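Local coordinates for protein putative agmatinase (Clostridium difficile, PDB 3LHL) that probably hydrolyses agmatine to putrescine and urea, as a manganese-dependent enzyme of the arginase family, at residues E97-H109 and N135-V148. Numbering follows the deposited sequence.
Sequences EHLVTLPAFKAVH and NSHATVIKRIWDIV. With MN (manganese (II) ion), chain B.
At the manganese site of this arginase α/β fold, His98, in the 3-10 turn leading into helix 101-111, meets Val140 of helix 140-148. The two helices run nearly parallel, the axes of 101-109 and 140-148 22° apart and 9.9 Å at closest approach, on the parallel sheet whose strand 115-120 backs Phe105. His98 gives ND1 to one manganese ion of the cluster at 2.2 Å; Asp121, Asp125 and Asp202 complete its protein ligands, and NE2 is hydrogen-bonded to Thr200 OG1, so the ring is held at both nitrogens. Val140 CG1 lies over one imidazole face, 4.0 Å from the ring centroid, while its CG2 rests 3.5 Å from His98 O. Beside this, the CB atoms of His98 and His137 approach to 4.1 Å, and Leu99 CD1 and CD2 lie against the backbone of Ser136 and Asn135. Further along, packing is knobs-into-holes: Leu102 sits among Val140, Arg143, Ile144 and Ile147, and Ile147 in turn enters the hole formed by Leu102, Phe105, Lys106 and His109. Phe105, its ring swung away from its own backbone N (chi1 172°), sets one face against Ile144 CG2; Phe105 CZ lies 3.5 Å from Val148 CG1, at the ring's edge. At the far end Ile147 CG2 covers a face of the His109 ring, 3.6 Å from His109 CE1.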
loop_
_atom_site.group_PDB
_atom_site.type_symbol
_atom_site.label_atom_id
_atom_site.label_comp_id
_atom_site.label_asym_id
_atom_site.label_seq_id
_atom_site.Cartn_x
_atom_site.Cartn_y
_atom_site.Cartn_z
ATOM N N GLU A 97 -7.747 4.317 -5.152
ATOM C CA GLU A 97 -8.290 3.061 -4.645
ATOM C C GLU A 97 -7.301 1.900 -4.643
ATOM O O GLU A 97 -6.288 1.908 -5.355
ATOM C CB GLU A 97 -9.550 2.671 -5.408
ATOM C CG GLU A 97 -9.339 2.352 -6.853
ATOM C CD GLU A 97 -10.616 1.877 -7.509
ATOM O OE1 GLU A 97 -11.582 2.674 -7.577
ATOM O OE2 GLU A 97 -10.654 0.707 -7.949
ATOM N N HIS A 98 -7.615 0.892 -3.841
ATOM C CA HIS A 98 -6.743 -0.264 -3.690
ATOM C C HIS A 98 -6.569 -1.131 -4.938
ATOM O O HIS A 98 -5.632 -1.916 -5.022
ATOM C CB HIS A 98 -7.233 -1.116 -2.518
ATOM C CG HIS A 98 -6.129 -1.774 -1.752
ATOM N ND1 HIS A 98 -6.312 -2.317 -0.499
ATOM C CD2 HIS A 98 -4.828 -1.976 -2.063
ATOM C CE1 HIS A 98 -5.171 -2.822 -0.069
ATOM N NE2 HIS A 98 -4.255 -2.629 -0.999
ATOM N N LEU A 99 -7.447 -0.986 -5.919
ATOM C CA LEU A 99 -7.316 -1.807 -7.118
ATOM C C LEU A 99 -6.003 -1.559 -7.872
ATOM O O LEU A 99 -5.485 -2.470 -8.515
ATOM C CB LEU A 99 -8.511 -1.592 -8.054
ATOM C CG LEU A 99 -8.571 -2.492 -9.295
ATOM C CD1 LEU A 99 -8.540 -3.966 -8.899
ATOM C CD2 LEU A 99 -9.836 -2.179 -10.072
ATOM N N VAL A 100 -5.457 -0.344 -7.778
ATOM C CA VAL A 100 -4.208 -0.021 -8.473
ATOM C C VAL A 100 -3.079 -0.979 -8.097
ATOM O O VAL A 100 -2.105 -1.126 -8.833
ATOM C CB VAL A 100 -3.720 1.433 -8.182
ATOM C CG1 VAL A 100 -4.804 2.437 -8.554
ATOM C CG2 VAL A 100 -3.316 1.575 -6.727
ATOM N N THR A 101 -3.219 -1.621 -6.943
ATOM C CA THR A 101 -2.229 -2.568 -6.460
ATOM C C THR A 101 -2.142 -3.843 -7.314
ATOM O O THR A 101 -1.071 -4.441 -7.433
ATOM C CB THR A 101 -2.541 -2.962 -4.997
ATOM O OG1 THR A 101 -2.352 -1.820 -4.151
ATOM C CG2 THR A 101 -1.636 -4.096 -4.528
ATOM N N LEU A 102 -3.256 -4.252 -7.918
ATOM C CA LEU A 102 -3.264 -5.477 -8.717
ATOM C C LEU A 102 -2.266 -5.453 -9.876
ATOM O O LEU A 102 -1.386 -6.310 -9.950
ATOM C CB LEU A 102 -4.682 -5.778 -9.224
ATOM C CG LEU A 102 -4.895 -7.001 -10.125
ATOM C CD1 LEU A 102 -4.245 -8.253 -9.517
ATOM C CD2 LEU A 102 -6.394 -7.213 -10.313
ATOM N N PRO A 103 -2.386 -4.477 -10.794
ATOM C CA PRO A 103 -1.440 -4.427 -11.914
ATOM C C PRO A 103 -0.003 -4.186 -11.460
ATOM O O PRO A 103 0.937 -4.721 -12.045
ATOM C CB PRO A 103 -1.980 -3.288 -12.780
ATOM C CG PRO A 103 -2.697 -2.410 -11.801
ATOM C CD PRO A 103 -3.403 -3.418 -10.923
ATOM N N ALA A 104 0.157 -3.384 -10.411
ATOM C CA ALA A 104 1.479 -3.077 -9.883
ATOM C C ALA A 104 2.117 -4.358 -9.375
ATOM O O ALA A 104 3.277 -4.658 -9.678
ATOM C CB ALA A 104 1.370 -2.064 -8.753
ATOM N N PHE A 105 1.348 -5.111 -8.595
ATOM C CA PHE A 105 1.828 -6.363 -8.046
ATOM C C PHE A 105 2.208 -7.299 -9.179
ATOM O O PHE A 105 3.256 -7.943 -9.134
ATOM C CB PHE A 105 0.758 -7.039 -7.190
ATOM C CG PHE A 105 1.142 -8.421 -6.759
ATOM C CD1 PHE A 105 2.144 -8.609 -5.808
ATOM C CD2 PHE A 105 0.575 -9.535 -7.372
ATOM C CE1 PHE A 105 2.582 -9.892 -5.483
ATOM C CE2 PHE A 105 1.000 -10.818 -7.057
ATOM C CZ PHE A 105 2.008 -11.001 -6.111
ATOM N N LYS A 106 1.357 -7.375 -10.196
ATOM C CA LYS A 106 1.640 -8.253 -11.322
ATOM C C LYS A 106 2.988 -7.939 -11.957
ATOM O O LYS A 106 3.783 -8.842 -12.215
ATOM C CB LYS A 106 0.529 -8.165 -12.373
ATOM C CG LYS A 106 -0.731 -8.932 -11.981
ATOM C CD LYS A 106 -1.823 -8.811 -13.031
ATOM C CE LYS A 106 -3.063 -9.584 -12.615
ATOM N NZ LYS A 106 -4.146 -9.505 -13.633
ATOM N N ALA A 107 3.246 -6.657 -12.198
ATOM C CA ALA A 107 4.502 -6.242 -12.805
ATOM C C ALA A 107 5.682 -6.694 -11.942
ATOM O O ALA A 107 6.727 -7.077 -12.461
ATOM C CB ALA A 107 4.524 -4.720 -12.986
ATOM N N VAL A 108 5.509 -6.650 -10.625
ATOM C CA VAL A 108 6.566 -7.062 -9.712
ATOM C C VAL A 108 6.678 -8.586 -9.698
ATOM O O VAL A 108 7.780 -9.140 -9.755
ATOM C CB VAL A 108 6.295 -6.565 -8.270
ATOM C CG1 VAL A 108 7.404 -7.037 -7.341
ATOM C CG2 VAL A 108 6.198 -5.040 -8.245
ATOM N N HIS A 109 5.532 -9.258 -9.634
ATOM C CA HIS A 109 5.496 -10.714 -9.605
ATOM C C HIS A 109 6.105 -11.328 -10.866
ATOM O O HIS A 109 6.647 -12.429 -10.823
ATOM C CB HIS A 109 4.054 -11.201 -9.416
ATOM C CG HIS A 109 3.919 -12.692 -9.376
ATOM N ND1 HIS A 109 3.434 -13.426 -10.437
ATOM C CD2 HIS A 109 4.250 -13.591 -8.418
ATOM C CE1 HIS A 109 3.476 -14.711 -10.137
ATOM N NE2 HIS A 109 3.968 -14.839 -8.918
ATOM N N ASN A 135 -13.007 -7.043 -10.561
ATOM C CA ASN A 135 -11.910 -6.121 -10.320
ATOM C C ASN A 135 -12.436 -4.883 -9.621
ATOM O O ASN A 135 -13.025 -3.999 -10.242
ATOM C CB ASN A 135 -11.230 -5.751 -11.639
ATOM C CG ASN A 135 -10.584 -6.951 -12.306
ATOM O OD1 ASN A 135 -9.794 -7.662 -11.686
ATOM N ND2 ASN A 135 -10.918 -7.186 -13.571
ATOM N N SER A 136 -12.219 -4.846 -8.312
ATOM C CA SER A 136 -12.667 -3.754 -7.462
ATOM C C SER A 136 -11.655 -3.560 -6.344
ATOM O O SER A 136 -10.799 -4.420 -6.115
ATOM C CB SER A 136 -14.032 -4.109 -6.865
ATOM O OG SER A 136 -14.361 -3.274 -5.770
ATOM N N HIS A 137 -11.747 -2.435 -5.645
ATOM C CA HIS A 137 -10.833 -2.186 -4.539
ATOM C C HIS A 137 -11.094 -3.209 -3.430
ATOM O O HIS A 137 -10.199 -3.532 -2.648
ATOM C CB HIS A 137 -11.023 -0.764 -3.985
ATOM C CG HIS A 137 -12.429 -0.448 -3.573
ATOM N ND1 HIS A 137 -13.378 0.022 -4.458
ATOM C CD2 HIS A 137 -13.045 -0.522 -2.368
ATOM C CE1 HIS A 137 -14.516 0.227 -3.815
ATOM N NE2 HIS A 137 -14.341 -0.096 -2.547
ATOM N N ALA A 138 -12.321 -3.728 -3.388
ATOM C CA ALA A 138 -12.740 -4.693 -2.369
ATOM C C ALA A 138 -12.439 -6.163 -2.670
ATOM O O ALA A 138 -12.722 -7.038 -1.845
ATOM C CB ALA A 138 -14.232 -4.531 -2.099
ATOM N N THR A 139 -11.872 -6.440 -3.841
ATOM C CA THR A 139 -11.554 -7.814 -4.215
ATOM C C THR A 139 -10.077 -7.956 -4.551
ATOM O O THR A 139 -9.629 -9.037 -4.927
ATOM C CB THR A 139 -12.338 -8.253 -5.469
ATOM O OG1 THR A 139 -11.830 -7.541 -6.604
ATOM C CG2 THR A 139 -13.836 -7.957 -5.322
ATOM N N VAL A 140 -9.320 -6.872 -4.412
ATOM C CA VAL A 140 -7.905 -6.886 -4.769
ATOM C C VAL A 140 -7.066 -8.035 -4.196
ATOM O O VAL A 140 -6.277 -8.642 -4.921
ATOM C CB VAL A 140 -7.223 -5.520 -4.427
ATOM C CG1 VAL A 140 -7.109 -5.332 -2.913
ATOM C CG2 VAL A 140 -5.854 -5.449 -5.093
ATOM N N ILE A 141 -7.233 -8.353 -2.917
ATOM C CA ILE A 141 -6.441 -9.429 -2.338
ATOM C C ILE A 141 -6.855 -10.794 -2.871
ATOM O O ILE A 141 -6.027 -11.699 -2.980
ATOM C CB ILE A 141 -6.517 -9.418 -0.789
ATOM C CG1 ILE A 141 -5.975 -8.086 -0.265
ATOM C CG2 ILE A 141 -5.686 -10.563 -0.204
ATOM C CD1 ILE A 141 -4.563 -7.775 -0.731
ATOM N N LYS A 142 -8.135 -10.947 -3.206
ATOM C CA LYS A 142 -8.613 -12.210 -3.752
ATOM C C LYS A 142 -7.960 -12.375 -5.122
ATOM O O LYS A 142 -7.515 -13.464 -5.481
ATOM C CB LYS A 142 -10.137 -12.194 -3.889
ATOM C CG LYS A 142 -10.730 -13.502 -4.399
ATOM C CD LYS A 142 -10.435 -14.661 -3.449
ATOM C CE LYS A 142 -10.879 -15.989 -4.040
ATOM N NZ LYS A 142 -12.341 -16.023 -4.327
ATOM N N ARG A 143 -7.895 -11.284 -5.880
ATOM C CA ARG A 143 -7.270 -11.317 -7.199
ATOM C C ARG A 143 -5.812 -11.730 -7.063
ATOM O O ARG A 143 -5.314 -12.542 -7.841
ATOM C CB ARG A 143 -7.338 -9.944 -7.870
ATOM C CG ARG A 143 -8.725 -9.571 -8.332
ATOM C CD ARG A 143 -9.291 -10.659 -9.235
ATOM N NE ARG A 143 -10.707 -10.830 -8.956
ATOM C CZ ARG A 143 -11.259 -11.958 -8.529
ATOM N NH1 ARG A 143 -10.520 -13.041 -8.335
ATOM N NH2 ARG A 143 -12.556 -11.985 -8.269
ATOM N N ILE A 144 -5.134 -11.166 -6.068
ATOM C CA ILE A 144 -3.737 -11.485 -5.836
ATOM C C ILE A 144 -3.563 -12.925 -5.371
ATOM O O ILE A 144 -2.601 -13.586 -5.746
ATOM C CB ILE A 144 -3.113 -10.518 -4.811
ATOM C CG1 ILE A 144 -3.018 -9.118 -5.439
ATOM C CG2 ILE A 144 -1.749 -11.041 -4.355
ATOM C CD1 ILE A 144 -2.470 -8.040 -4.521
ATOM N N TRP A 145 -4.495 -13.419 -4.566
ATOM C CA TRP A 145 -4.410 -14.794 -4.100
ATOM C C TRP A 145 -4.521 -15.749 -5.294
ATOM O O TRP A 145 -3.905 -16.816 -5.302
ATOM C CB TRP A 145 -5.521 -15.102 -3.099
ATOM C CG TRP A 145 -5.511 -16.532 -2.658
ATOM C CD1 TRP A 145 -4.682 -17.102 -1.731
ATOM C CD2 TRP A 145 -6.329 -17.591 -3.173
ATOM N NE1 TRP A 145 -4.934 -18.455 -1.638
ATOM C CE2 TRP A 145 -5.939 -18.780 -2.512
ATOM C CE3 TRP A 145 -7.353 -17.650 -4.130
ATOM C CZ2 TRP A 145 -6.539 -20.018 -2.779
ATOM C CZ3 TRP A 145 -7.950 -18.880 -4.397
ATOM C CH2 TRP A 145 -7.540 -20.049 -3.722
ATOM N N ASP A 146 -5.312 -15.368 -6.295
ATOM C CA ASP A 146 -5.459 -16.198 -7.484
ATOM C C ASP A 146 -4.109 -16.328 -8.184
ATOM O O ASP A 146 -3.890 -17.261 -8.955
ATOM C CB ASP A 146 -6.469 -15.597 -8.470
ATOM C CG ASP A 146 -7.903 -15.803 -8.039
ATOM O OD1 ASP A 146 -8.182 -16.797 -7.339
ATOM O OD2 ASP A 146 -8.760 -14.979 -8.415
ATOM N N ILE A 147 -3.209 -15.392 -7.915
ATOM C CA ILE A 147 -1.894 -15.423 -8.539
ATOM C C ILE A 147 -0.832 -16.168 -7.728
ATOM O O ILE A 147 -0.062 -16.945 -8.288
ATOM C CB ILE A 147 -1.377 -13.993 -8.820
ATOM C CG1 ILE A 147 -2.331 -13.273 -9.775
ATOM C CG2 ILE A 147 0.018 -14.048 -9.418
ATOM C CD1 ILE A 147 -1.961 -11.822 -10.027
ATOM N N VAL A 148 -0.794 -15.945 -6.416
ATOM C CA VAL A 148 0.216 -16.578 -5.567
ATOM C C VAL A 148 -0.228 -17.800 -4.779
ATOM O O VAL A 148 0.602 -18.629 -4.402
ATOM C CB VAL A 148 0.808 -15.562 -4.562
ATOM C CG1 VAL A 148 1.435 -14.390 -5.314
ATOM C CG2 VAL A 148 -0.281 -15.075 -3.605
HETATM MN MN MN B . -8.091 -2.139 0.822
#